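Local coordinates for leucine aminopeptidase 2, chloroplastic (Streptomyces sp. BC16019, PDB 5LHJ), which takes part in bottromycin maturation as an M17-family metalloaminopeptidase, presumably removing unsubstituted N-terminal amino acids from peptides, at residues Cys211-Gly216 / Arg239-Thr244; Val256-Lys261 / Leu305-His310; Val38-Arg43 / Leu112-Ala117; Thr92-Ala97 / Val131-Val136. All blocks are in the same frame, centred on the assembly; numbering follows the deposited sequence.

Interaction 1 of 4, residues Cys211-Gly216 / Arg239-Thr244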
loop_
_atom_site.group_PDB
_atom_site.type_symbol
_atom_site.label_atom_id
_atom_site.label_comp_id
_atom_site.label_asym_id
_atom_site.label_seq_id
_atom_site.Cartn_x
_atom_site.Cartn_y
_atom_site.Cartn_z
ATOM N N CYS A 211 -42.007 -20.377 14.396
ATOM C CA CYS A 211 -41.217 -19.533 13.512
ATOM C C CYS A 211 -42.035 -18.336 13.033
ATOM O O CYS A 211 -43.153 -18.500 12.507
ATOM C CB CYS A 211 -40.697 -20.330 12.320
ATOM S SG CYS A 211 -39.674 -19.401 11.151
ATOM N N ALA A 212 -41.485 -17.145 13.247
ATOM C CA ALA A 212 -42.058 -15.888 12.770
ATOM C C ALA A 212 -41.024 -15.218 11.882
ATOM O O ALA A 212 -39.878 -15.036 12.310
ATOM C CB ALA A 212 -42.400 -14.975 13.939
ATOM N N VAL A 213 -41.428 -14.866 10.661
ATOM C CA VAL A 213 -40.582 -14.145 9.717
ATOM C C VAL A 213 -41.130 -12.740 9.528
ATOM O O VAL A 213 -42.311 -12.578 9.204
ATOM C CB VAL A 213 -40.543 -14.850 8.356
ATOM C CG1 VAL A 213 -39.729 -14.026 7.350
ATOM C CG2 VAL A 213 -39.972 -16.247 8.513
ATOM N N TYR A 214 -40.282 -11.739 9.740
ATOM C CA TYR A 214 -40.669 -10.342 9.617
ATOM C C TYR A 214 -39.999 -9.741 8.378
ATOM O O TYR A 214 -38.798 -9.930 8.152
ATOM C CB TYR A 214 -40.292 -9.563 10.869
ATOM C CG TYR A 214 -41.011 -10.038 12.116
ATOM C CD1 TYR A 214 -40.495 -11.075 12.882
ATOM C CD2 TYR A 214 -42.214 -9.452 12.529
ATOM C CE1 TYR A 214 -41.137 -11.520 14.026
ATOM C CE2 TYR A 214 -42.874 -9.896 13.679
ATOM C CZ TYR A 214 -42.327 -10.933 14.422
ATOM O OH TYR A 214 -42.943 -11.402 15.562
ATOM N N GLU A 215 -40.807 -9.048 7.581
ATOM C CA GLU A 215 -40.381 -8.473 6.312
ATOM C C GLU A 215 -41.180 -7.208 6.052
ATOM O O GLU A 215 -42.286 -7.067 6.566
ATOM C CB GLU A 215 -40.606 -9.481 5.175
ATOM C CG GLU A 215 -42.045 -9.978 5.024
ATOM C CD GLU A 215 -42.199 -11.106 4.011
ATOM O OE1 GLU A 215 -42.225 -10.828 2.790
ATOM O OE2 GLU A 215 -42.308 -12.282 4.429
ATOM N N GLY A 216 -40.620 -6.298 5.259
ATOM C CA GLY A 216 -41.343 -5.097 4.826
ATOM C C GLY A 216 -41.892 -4.281 5.988
ATOM O O GLY A 216 -41.178 -4.005 6.956
ATOM N N ARG A 239 -34.428 -9.316 6.423
ATOM C CA ARG A 239 -35.422 -10.160 7.099
ATOM C C ARG A 239 -35.029 -10.255 8.555
ATOM O O ARG A 239 -33.846 -10.139 8.903
ATOM C CB ARG A 239 -35.450 -11.574 6.492
ATOM C CG ARG A 239 -35.926 -11.660 5.046
ATOM C CD ARG A 239 -37.432 -11.440 4.957
ATOM N NE ARG A 239 -37.997 -11.559 3.604
ATOM C CZ ARG A 239 -38.196 -10.558 2.746
ATOM N NH1 ARG A 239 -37.837 -9.300 3.034
ATOM N NH2 ARG A 239 -38.782 -10.809 1.577
ATOM N N TYR A 240 -36.014 -10.490 9.412
ATOM C CA TYR A 240 -35.745 -10.847 10.797
ATOM C C TYR A 240 -36.583 -12.062 11.140
ATOM O O TYR A 240 -37.800 -12.059 10.889
ATOM C CB TYR A 240 -36.077 -9.686 11.730
ATOM C CG TYR A 240 -35.883 -10.000 13.175
ATOM C CD1 TYR A 240 -34.605 -10.208 13.699
ATOM C CD2 TYR A 240 -36.974 -10.091 14.038
ATOM C CE1 TYR A 240 -34.423 -10.513 15.043
ATOM C CE2 TYR A 240 -36.805 -10.383 15.382
ATOM C CZ TYR A 240 -35.532 -10.589 15.886
ATOM O OH TYR A 240 -35.369 -10.872 17.223
ATOM N N VAL A 241 -35.938 -13.082 11.707
ATOM C CA VAL A 241 -36.605 -14.358 12.008
ATOM C C VAL A 241 -36.452 -14.694 13.490
ATOM O O VAL A 241 -35.354 -14.598 14.056
ATOM C CB VAL A 241 -36.068 -15.522 11.137
ATOM C CG1 VAL A 241 -36.874 -16.803 11.382
ATOM C CG2 VAL A 241 -36.136 -15.148 9.666
ATOM N N GLU A 242 -37.557 -15.101 14.114
ATOM C CA GLU A 242 -37.515 -15.638 15.472
ATOM C C GLU A 242 -37.986 -17.087 15.430
ATOM O O GLU A 242 -39.011 -17.402 14.814
ATOM C CB GLU A 242 -38.321 -14.778 16.458
ATOM C CG GLU A 242 -37.533 -13.543 16.881
ATOM C CD GLU A 242 -38.254 -12.592 17.823
ATOM O OE1 GLU A 242 -39.493 -12.685 17.978
ATOM O OE2 GLU A 242 -37.569 -11.718 18.397
ATOM N N LEU A 243 -37.209 -17.947 16.075
ATOM C CA LEU A 243 -37.323 -19.400 15.942
ATOM C C LEU A 243 -37.307 -19.920 17.365
ATOM O O LEU A 243 -36.314 -19.718 18.059
ATOM C CB LEU A 243 -36.123 -19.911 15.117
ATOM C CG LEU A 243 -35.969 -21.386 14.761
ATOM C CD1 LEU A 243 -37.087 -21.806 13.831
ATOM C CD2 LEU A 243 -34.629 -21.665 14.099
ATOM N N THR A 244 -38.389 -20.554 17.826
ATOM C CA THR A 244 -38.509 -20.953 19.232
ATOM C C THR A 244 -38.723 -22.464 19.465
ATOM O O THR A 244 -39.643 -23.067 18.896
ATOM C CB THR A 244 -39.643 -20.172 19.924
ATOM O OG1 THR A 244 -39.455 -18.769 19.704
ATOM C CG2 THR A 244 -39.672 -20.437 21.414
HETATM O O HOH W 1 -41.959 -13.308 17.049
#

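Interaction 2 of 4, residues Val256-Lys261 / Leu305-His310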
loop_
_atom_site.group_PDB
_atom_site.type_symbol
_atom_site.label_atom_id
_atom_site.label_comp_id
_atom_site.label_asym_id
_atom_site.label_seq_id
_atom_site.Cartn_x
_atom_site.Cartn_y
_atom_site.Cartn_z
ATOM N N VAL A 256 -33.643 -19.470 27.386
ATOM C CA VAL A 256 -32.386 -18.963 26.826
ATOM C C VAL A 256 -32.657 -18.313 25.467
ATOM O O VAL A 256 -33.339 -18.894 24.614
ATOM C CB VAL A 256 -31.347 -20.107 26.679
ATOM C CG1 VAL A 256 -30.049 -19.612 26.026
ATOM C CG2 VAL A 256 -31.048 -20.731 28.036
ATOM N N GLY A 257 -32.125 -17.103 25.277
ATOM C CA GLY A 257 -32.163 -16.400 23.998
ATOM C C GLY A 257 -30.833 -16.542 23.281
ATOM O O GLY A 257 -29.798 -16.309 23.891
ATOM N N LEU A 258 -30.864 -16.948 22.010
ATOM C CA LEU A 258 -29.674 -17.020 21.159
ATOM C C LEU A 258 -29.833 -16.003 20.034
ATOM O O LEU A 258 -30.870 -15.971 19.366
ATOM C CB LEU A 258 -29.502 -18.413 20.530
ATOM C CG LEU A 258 -29.411 -19.613 21.481
ATOM C CD1 LEU A 258 -29.271 -20.908 20.699
ATOM C CD2 LEU A 258 -28.255 -19.437 22.461
ATOM N N VAL A 259 -28.811 -15.179 19.829
ATOM C CA VAL A 259 -28.830 -14.154 18.798
ATOM C C VAL A 259 -27.723 -14.486 17.806
ATOM O O VAL A 259 -26.568 -14.589 18.208
ATOM C CB VAL A 259 -28.593 -12.747 19.392
ATOM C CG1 VAL A 259 -28.538 -11.696 18.288
ATOM C CG2 VAL A 259 -29.681 -12.412 20.401
ATOM N N GLY A 260 -28.064 -14.636 16.523
ATOM C CA GLY A 260 -27.078 -15.008 15.500
ATOM C C GLY A 260 -26.992 -14.017 14.355
ATOM O O GLY A 260 -28.006 -13.739 13.712
ATOM N N LYS A 261 -25.791 -13.500 14.087
ATOM C CA LYS A 261 -25.568 -12.542 12.994
ATOM C C LYS A 261 -25.708 -13.208 11.624
ATOM O O LYS A 261 -24.952 -14.120 11.305
ATOM C CB LYS A 261 -24.178 -11.891 13.108
ATOM C CG LYS A 261 -23.781 -10.950 11.962
ATOM C CD LYS A 261 -22.281 -10.631 11.987
ATOM C CE LYS A 261 -21.834 -10.076 10.650
ATOM N NZ LYS A 261 -20.412 -9.698 10.641
ATOM N N LEU A 305 -35.801 -27.270 28.332
ATOM C CA LEU A 305 -35.276 -25.912 28.246
ATOM C C LEU A 305 -35.956 -25.199 27.096
ATOM O O LEU A 305 -36.032 -25.740 25.995
ATOM C CB LEU A 305 -33.759 -25.970 27.983
ATOM C CG LEU A 305 -32.946 -24.684 28.015
ATOM C CD1 LEU A 305 -32.888 -24.156 29.432
ATOM C CD2 LEU A 305 -31.533 -24.919 27.499
ATOM N N ARG A 306 -36.448 -23.992 27.349
ATOM C CA ARG A 306 -37.024 -23.159 26.308
ATOM C C ARG A 306 -35.891 -22.352 25.672
ATOM O O ARG A 306 -35.113 -21.732 26.384
ATOM C CB ARG A 306 -38.047 -22.214 26.906
ATOM C CG ARG A 306 -38.850 -21.432 25.893
ATOM C CD ARG A 306 -39.916 -20.635 26.630
ATOM N NE ARG A 306 -40.830 -19.952 25.722
ATOM C CZ ARG A 306 -41.768 -19.072 26.098
ATOM N NH1 ARG A 306 -41.936 -18.742 27.385
ATOM N NH2 ARG A 306 -42.552 -18.510 25.172
ATOM N N VAL A 307 -35.806 -22.371 24.349
ATOM C CA VAL A 307 -34.749 -21.645 23.630
ATOM C C VAL A 307 -35.357 -20.854 22.477
ATOM O O VAL A 307 -36.076 -21.407 21.645
ATOM C CB VAL A 307 -33.644 -22.591 23.104
ATOM C CG1 VAL A 307 -32.472 -21.781 22.553
ATOM C CG2 VAL A 307 -33.161 -23.523 24.206
ATOM N N ARG A 308 -35.047 -19.560 22.433
ATOM C CA ARG A 308 -35.489 -18.680 21.365
ATOM C C ARG A 308 -34.294 -18.192 20.546
ATOM O O ARG A 308 -33.370 -17.614 21.108
ATOM C CB ARG A 308 -36.229 -17.497 21.971
ATOM C CG ARG A 308 -36.433 -16.301 21.052
ATOM C CD ARG A 308 -37.496 -16.452 19.984
ATOM N NE ARG A 308 -38.844 -16.553 20.570
ATOM C CZ ARG A 308 -39.548 -15.550 21.093
ATOM N NH1 ARG A 308 -39.051 -14.312 21.153
ATOM N NH2 ARG A 308 -40.767 -15.800 21.585
ATOM N N GLY A 309 -34.358 -18.373 19.231
ATOM C CA GLY A 309 -33.392 -17.811 18.285
ATOM C C GLY A 309 -33.877 -16.490 17.712
ATOM O O GLY A 309 -35.073 -16.343 17.418
ATOM N N HIS A 310 -32.960 -15.536 17.563
ATOM C CA HIS A 310 -33.236 -14.193 17.061
ATOM C C HIS A 310 -32.223 -13.940 15.949
ATOM O O HIS A 310 -31.013 -13.923 16.215
ATOM C CB HIS A 310 -33.049 -13.143 18.167
ATOM C CG HIS A 310 -33.771 -13.443 19.448
ATOM N ND1 HIS A 310 -34.995 -12.894 19.757
ATOM C CD2 HIS A 310 -33.415 -14.187 20.520
ATOM C CE1 HIS A 310 -35.372 -13.302 20.956
ATOM N NE2 HIS A 310 -34.424 -14.078 21.445
#

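Interaction 3 of 4, residues Val38-Arg43 / Leu112-Ala117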
loop_
_atom_site.group_PDB
_atom_site.type_symbol
_atom_site.label_atom_id
_atom_site.label_comp_id
_atom_site.label_asym_id
_atom_site.label_seq_id
_atom_site.Cartn_x
_atom_site.Cartn_y
_atom_site.Cartn_z
ATOM N N VAL A 38 -15.513 -52.648 4.511
ATOM C CA VAL A 38 -14.373 -52.147 5.276
ATOM C C VAL A 38 -14.707 -52.124 6.773
ATOM O O VAL A 38 -15.812 -51.724 7.172
ATOM C CB VAL A 38 -13.969 -50.720 4.820
ATOM C CG1 VAL A 38 -12.745 -50.222 5.591
ATOM C CG2 VAL A 38 -13.698 -50.691 3.330
ATOM N N VAL A 39 -13.751 -52.567 7.587
ATOM C CA VAL A 39 -13.829 -52.482 9.044
ATOM C C VAL A 39 -12.626 -51.678 9.538
ATOM O O VAL A 39 -11.487 -51.999 9.183
ATOM C CB VAL A 39 -13.794 -53.875 9.693
ATOM C CG1 VAL A 39 -13.745 -53.763 11.218
ATOM C CG2 VAL A 39 -15.002 -54.697 9.251
ATOM N N ALA A 40 -12.885 -50.657 10.349
ATOM C CA ALA A 40 -11.837 -49.826 10.939
ATOM C C ALA A 40 -11.619 -50.205 12.398
ATOM O O ALA A 40 -12.531 -50.066 13.221
ATOM C CB ALA A 40 -12.201 -48.360 10.842
ATOM N N CYS A 41 -10.387 -50.622 12.692
ATOM C CA CYS A 41 -9.962 -51.110 14.001
ATOM C C CYS A 41 -9.107 -50.032 14.664
ATOM O O CYS A 41 -8.106 -49.611 14.077
ATOM C CB CYS A 41 -9.123 -52.377 13.793
ATOM S SG CYS A 41 -8.424 -53.150 15.268
ATOM N N GLY A 42 -9.489 -49.598 15.866
ATOM C CA GLY A 42 -8.721 -48.622 16.637
ATOM C C GLY A 42 -7.555 -49.277 17.353
ATOM O O GLY A 42 -7.731 -50.305 17.995
ATOM N N ARG A 43 -6.368 -48.684 17.239
ATOM C CA ARG A 43 -5.156 -49.229 17.834
ATOM C C ARG A 43 -4.417 -48.158 18.623
ATOM O O ARG A 43 -3.989 -47.168 18.050
ATOM C CB ARG A 43 -4.233 -49.761 16.734
ATOM C CG ARG A 43 -4.825 -50.867 15.872
ATOM C CD ARG A 43 -5.014 -52.114 16.705
ATOM N NE ARG A 43 -5.452 -53.263 15.925
ATOM C CZ ARG A 43 -5.574 -54.499 16.424
ATOM N NH1 ARG A 43 -5.280 -54.767 17.707
ATOM N NH2 ARG A 43 -5.976 -55.490 15.632
ATOM N N LEU A 112 -17.133 -48.920 11.759
ATOM C CA LEU A 112 -16.123 -48.376 12.656
ATOM C C LEU A 112 -16.192 -49.110 13.991
ATOM O O LEU A 112 -17.208 -49.024 14.695
ATOM C CB LEU A 112 -16.376 -46.877 12.894
ATOM C CG LEU A 112 -16.485 -46.046 11.613
ATOM C CD1 LEU A 112 -16.912 -44.625 11.938
ATOM C CD2 LEU A 112 -15.178 -46.073 10.856
ATOM N N ASP A 113 -15.124 -49.833 14.325
ATOM C CA ASP A 113 -14.987 -50.462 15.641
ATOM C C ASP A 113 -14.173 -49.615 16.622
ATOM O O ASP A 113 -13.858 -50.080 17.714
ATOM C CB ASP A 113 -14.350 -51.856 15.501
ATOM C CG ASP A 113 -15.260 -52.865 14.803
ATOM O OD1 ASP A 113 -16.406 -52.535 14.431
ATOM O OD2 ASP A 113 -14.827 -54.021 14.618
ATOM N N LEU A 114 -13.879 -48.362 16.269
ATOM C CA LEU A 114 -12.967 -47.525 17.055
ATOM C C LEU A 114 -13.399 -47.323 18.505
ATOM O O LEU A 114 -12.557 -47.293 19.401
ATOM C CB LEU A 114 -12.800 -46.136 16.402
ATOM C CG LEU A 114 -12.325 -46.056 14.951
ATOM C CD1 LEU A 114 -12.295 -44.593 14.528
ATOM C CD2 LEU A 114 -10.964 -46.686 14.713
ATOM N N ALA A 115 -14.702 -47.170 18.740
ATOM C CA ALA A 115 -15.207 -46.903 20.097
ATOM C C ALA A 115 -15.094 -48.119 21.029
ATOM O O ALA A 115 -15.277 -47.975 22.242
ATOM C CB ALA A 115 -16.644 -46.396 20.054
ATOM N N LEU A 116 -14.821 -49.300 20.467
ATOM C CA LEU A 116 -14.560 -50.512 21.257
ATOM C C LEU A 116 -13.166 -50.538 21.865
ATOM O O LEU A 116 -12.939 -51.263 22.831
ATOM C CB LEU A 116 -14.768 -51.771 20.410
ATOM C CG LEU A 116 -16.181 -51.953 19.847
ATOM C CD1 LEU A 116 -16.264 -53.158 18.923
ATOM C CD2 LEU A 116 -17.201 -52.067 20.960
ATOM N N ALA A 117 -12.238 -49.761 21.315
ATOM C CA ALA A 117 -10.902 -49.639 21.904
ATOM C C ALA A 117 -10.996 -49.016 23.303
ATOM O O ALA A 117 -11.417 -47.865 23.465
ATOM C CB ALA A 117 -9.986 -48.819 21.006
HETATM O O HOH W 2 -11.175 -50.992 17.564
#

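Interaction 4 of 4, residues Thr92-Ala97 / Val131-Val136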
loop_
_atom_site.group_PDB
_atom_site.type_symbol
_atom_site.label_atom_id
_atom_site.label_comp_id
_atom_site.label_asym_id
_atom_site.label_seq_id
_atom_site.Cartn_x
_atom_site.Cartn_y
_atom_site.Cartn_z
ATOM N N THR A 92 -9.279 -37.224 20.022
ATOM C CA THR A 92 -8.534 -38.295 19.370
ATOM C C THR A 92 -9.473 -39.224 18.609
ATOM O O THR A 92 -9.214 -39.563 17.452
ATOM C CB THR A 92 -7.739 -39.142 20.378
ATOM O OG1 THR A 92 -7.028 -38.283 21.285
ATOM C CG2 THR A 92 -6.746 -40.048 19.657
ATOM N N PHE A 93 -10.560 -39.632 19.265
ATOM C CA PHE A 93 -11.551 -40.518 18.639
ATOM C C PHE A 93 -12.307 -39.858 17.495
ATOM O O PHE A 93 -12.580 -40.486 16.474
ATOM C CB PHE A 93 -12.508 -41.084 19.697
ATOM C CG PHE A 93 -11.873 -42.151 20.529
ATOM C CD1 PHE A 93 -11.177 -41.825 21.682
ATOM C CD2 PHE A 93 -11.919 -43.480 20.131
ATOM C CE1 PHE A 93 -10.546 -42.806 22.434
ATOM C CE2 PHE A 93 -11.295 -44.470 20.876
ATOM C CZ PHE A 93 -10.610 -44.131 22.030
ATOM N N ARG A 94 -12.633 -38.584 17.665
ATOM C CA ARG A 94 -13.330 -37.829 16.637
ATOM C C ARG A 94 -12.456 -37.748 15.383
ATOM O O ARG A 94 -12.896 -38.053 14.270
ATOM C CB ARG A 94 -13.695 -36.432 17.187
ATOM C CG ARG A 94 -14.842 -35.765 16.485
ATOM C CD ARG A 94 -15.190 -34.420 17.096
ATOM N NE ARG A 94 -15.887 -34.512 18.382
ATOM C CZ ARG A 94 -15.373 -34.231 19.585
ATOM N NH1 ARG A 94 -14.103 -33.816 19.759
ATOM N NH2 ARG A 94 -16.154 -34.355 20.644
ATOM N N ALA A 95 -11.190 -37.376 15.577
ATOM C CA ALA A 95 -10.219 -37.299 14.478
ATOM C C ALA A 95 -9.932 -38.652 13.812
ATOM O O ALA A 95 -9.791 -38.718 12.591
ATOM C CB ALA A 95 -8.916 -36.661 14.962
ATOM N N ALA A 96 -9.815 -39.720 14.604
ATOM C CA ALA A 96 -9.596 -41.067 14.054
ATOM C C ALA A 96 -10.766 -41.541 13.202
ATOM O O ALA A 96 -10.568 -42.187 12.177
ATOM C CB ALA A 96 -9.310 -42.077 15.160
ATOM N N ALA A 97 -11.995 -41.217 13.619
ATOM C CA ALA A 97 -13.177 -41.585 12.845
ATOM C C ALA A 97 -13.202 -40.837 11.510
ATOM O O ALA A 97 -13.527 -41.412 10.472
ATOM C CB ALA A 97 -14.444 -41.294 13.632
ATOM N N VAL A 131 -16.843 -40.872 18.012
ATOM C CA VAL A 131 -16.681 -41.636 16.775
ATOM C C VAL A 131 -17.840 -41.359 15.814
ATOM O O VAL A 131 -17.621 -41.151 14.621
ATOM C CB VAL A 131 -16.522 -43.143 17.056
ATOM C CG1 VAL A 131 -16.575 -43.967 15.776
ATOM C CG2 VAL A 131 -15.195 -43.403 17.778
ATOM N N ALA A 132 -19.069 -41.351 16.330
ATOM C CA ALA A 132 -20.235 -41.043 15.493
ATOM C C ALA A 132 -20.124 -39.641 14.885
ATOM O O ALA A 132 -20.385 -39.454 13.685
ATOM C CB ALA A 132 -21.524 -41.169 16.297
ATOM N N GLU A 133 -19.726 -38.672 15.709
ATOM C CA GLU A 133 -19.537 -37.297 15.228
ATOM C C GLU A 133 -18.477 -37.217 14.149
ATOM O O GLU A 133 -18.688 -36.603 13.097
ATOM C CB GLU A 133 -19.133 -36.350 16.363
ATOM C CG GLU A 133 -20.266 -35.971 17.280
ATOM C CD GLU A 133 -19.869 -34.972 18.362
ATOM O OE1 GLU A 133 -18.788 -34.325 18.247
ATOM O OE2 GLU A 133 -20.674 -34.813 19.313
ATOM N N GLY A 134 -17.324 -37.825 14.415
ATOM C CA GLY A 134 -16.182 -37.740 13.490
ATOM C C GLY A 134 -16.482 -38.373 12.143
ATOM O O GLY A 134 -16.007 -37.892 11.107
ATOM N N ALA A 135 -17.271 -39.450 12.159
ATOM C CA ALA A 135 -17.668 -40.142 10.934
ATOM C C ALA A 135 -18.508 -39.246 10.031
ATOM O O ALA A 135 -18.219 -39.119 8.842
ATOM C CB ALA A 135 -18.430 -41.409 11.262
ATOM N N VAL A 136 -19.536 -38.616 10.602
ATOM C CA VAL A 136 -20.398 -37.715 9.840
ATOM C C VAL A 136 -19.624 -36.477 9.387
ATOM O O VAL A 136 -19.691 -36.079 8.218
ATOM C CB VAL A 136 -21.644 -37.296 10.651
ATOM C CG1 VAL A 136 -22.469 -36.243 9.910
ATOM C CG2 VAL A 136 -22.489 -38.515 10.968
HETATM O O HOH W 3 -18.672 -35.521 21.338
#

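Interaction 1 of 4, residues Cys211-Gly216 / Arg239-Thr244
Strand 210-214 runs antiparallel along strand 239-245 at one end of the catalytic-domain sheet, with Y214 and A212 facing Y240 and E242 in two hydrogen-bonded pairs. A212 N gives its hydrogen to E242 O at 2.9 Å, almost straight (169°), and E242 N returns one to A212 O; Y214 and Y240 exchange the same two bonds, the one from Y240 N being longer at 3.1 Å. The two tyrosine rings lie side by side and point the same way, Y214 CD1 being 3.8 Å from Y240 CD2. Different first torsions bring these two carbons together, Y240 CG standing anti to its backbone N (177°) and Y214 CG anti to the carbonyl carbon (-63°). Both hydroxyls converge on one carboxylate. Y240 OH bonds E242 OE2 at 2.6 Å, on its anti side and somewhat out of the carboxylate plane, while a water lies 2.6 Å from Y214 OH and donates to E242 OE1. R356 of helix 345-358 pairs with the same OE2, which would favour a charged E242. The opposite face is apolar: C211 SG packs on V241 CG1 at 3.8 Å, V213 CG2 sits beside V241 CG2, and helix 193-207 lies over them. Next along the chain, E215 CB lies over one guanidinium face of R239, 3.5 Å from NH1; the E215 OE1 to R239 NH2 ion pair is long and rests on charge alone.

Interaction 2 of 4, residues Val256-Lys261 / Leu305-His310
V307 CG1 packs on L258 CD1 at 3.8 Å in the close part of this contact, and V256 CG2 meets L305 CD1 nearby. L258 CG is anti to the carbonyl carbon (chi1 -57°), which sets its CD1 branch beside V307. Helices 286-301 and 486-498 seal this apolar face, L493 touching V256, L305 and V307. Behind it the backbones form a regular parallel ladder: R308 N to V256 O, L258 N to R308 O (2.7 Å, 173°) and G260 N to H310 O, with the hydrogen bond from H310 N to L258 O more bent at 141°. The two strands, joined through helix 286-301, form a beta-alpha-beta crossover at the heart of the catalytic-domain sheet. On the other face H310 lays an edge of its imidazole along the partner backbone, CD2 coming 3.3 Å from L258 O and NE2 4.1 Å from G257 CA, where no side chain intervenes. R308 CD covers part of one ring face, and E242 and Y240 of strand 239-245 bond ND1, which fixes the ring's rotation. Packing is looser past R308 and R306, both partly exposed, whose guanidinium groups reach outward to partners beyond the two strands. R308 NE is held by T244, and R306 NE forms a salt bridge with D246. Just past G260, K261, a manganese ligand in the metal-bound enzyme, extends its chain until NZ pairs with D284.

Interaction 3 of 4, residues Val38-Arg43 / Leu112-Ala117
A40 and D113 share the one direct hydrogen bond of this contact: D113 N donates to A40 O at 2.8 Å (151°), just beyond the parallel pair A40 with L112. One residue further on, the backbones are linked through a water instead, which accepts from G42 N at 2.8 Å and donates to D113 O at 2.8 Å. D113 O also receives L116 N, the first bond of the 3-10 turn into which the chain folds after strand 109-112.

Packing contacts lie on the face of A40 and L112. A40 CB meets L112 CD2 at 3.8 Å, and L114, with CG anti to its carbonyl carbon (chi1 -56°), sets its CD2 methyl 3.5 Å from G42 N. G42 presents bare backbone here, and A117 CB closes on its carbonyl O at 4.0 Å.

The polar end of D113 lies on the other face. Its OD2 passes V39 CG1 at 3.6 Å, the two side chains crossing at a slant, while OD1 is engaged in a salt bridge with R111 NE.

This pairing belongs to the five-stranded mixed sheet of the N-terminal domain, consistent with its kinship to macro domains. Strand 76-81 flanks strand 38-43 on its other side, helix 90-102 packs S100 on A40, L112 and L114, and helix 124-139 sets V131 on L112 and L114.

Interaction 4 of 4, residues Thr92-Ala97 / Val131-Val136
R94 NE donates to E133 OE1 at 2.9 Å, the polar link between two helices whose backbones come closest at R94 and G134. The bond is bent (148°), and it reaches OE1 on its anti side, with the nitrogen well out of the carboxylate plane. The two side chains run side by side; R94 is extended as far as CD and then bends at chi3 (-74°), which presents NE rather than the terminal nitrogens to the glutamate. A water at the guanidinium edge accepts from R94 NH2 at 2.9 Å and makes a weak bond to E133 OE2, closing a second path between the groups.

Next to this bridge the backbones come very near each other. The short helical segments lie 7.0 Å apart at their axes and cross at -37°, a separation allowed by G134, whose CA makes a CA-H...O contact with R94 O at 3.4 Å. R94 CG also rests on G134 CA at 3.8 Å. A97 CB fits into the neighbouring turn, 3.3 Å from V131 O and 3.7 Å from A135 N. V131 sends its methyls to two residues one turn apart: CG1 meets A97 CB, and CG2 lies 4.0 Å from F93 CD2, its approach to the ring being oblique.

Helices 90-102 and 124-139 pack here against the N-terminal domain's sheet, where strand 109-112 lies beside A135. Helix 164-185 covers the side of A132, E133 and V136, and F93 touches L82 and S120.

In the fold
The four contacts fall into two groups on opposite sides of the chain's centre. Interactions 1 and 2 adjoin in the catalytic sheet, because strand 306-316 lies between strands 239-245 and 255-263: L243 O is 2.6 Å from G309 N. Interaction 2 runs into the metal site at K261, and the side chain of Y240 in interaction 1 is about 11 Å from that of the lysine. Interactions 3 and 4 alternate along the chain and build one layered core, with L112 CD1 3.6 Å from A135 CB and L114 CD1 3.5 Å from A97 N. Between the groups, interactions 2 and 4 stay about 16 Å apart at their nearest atoms.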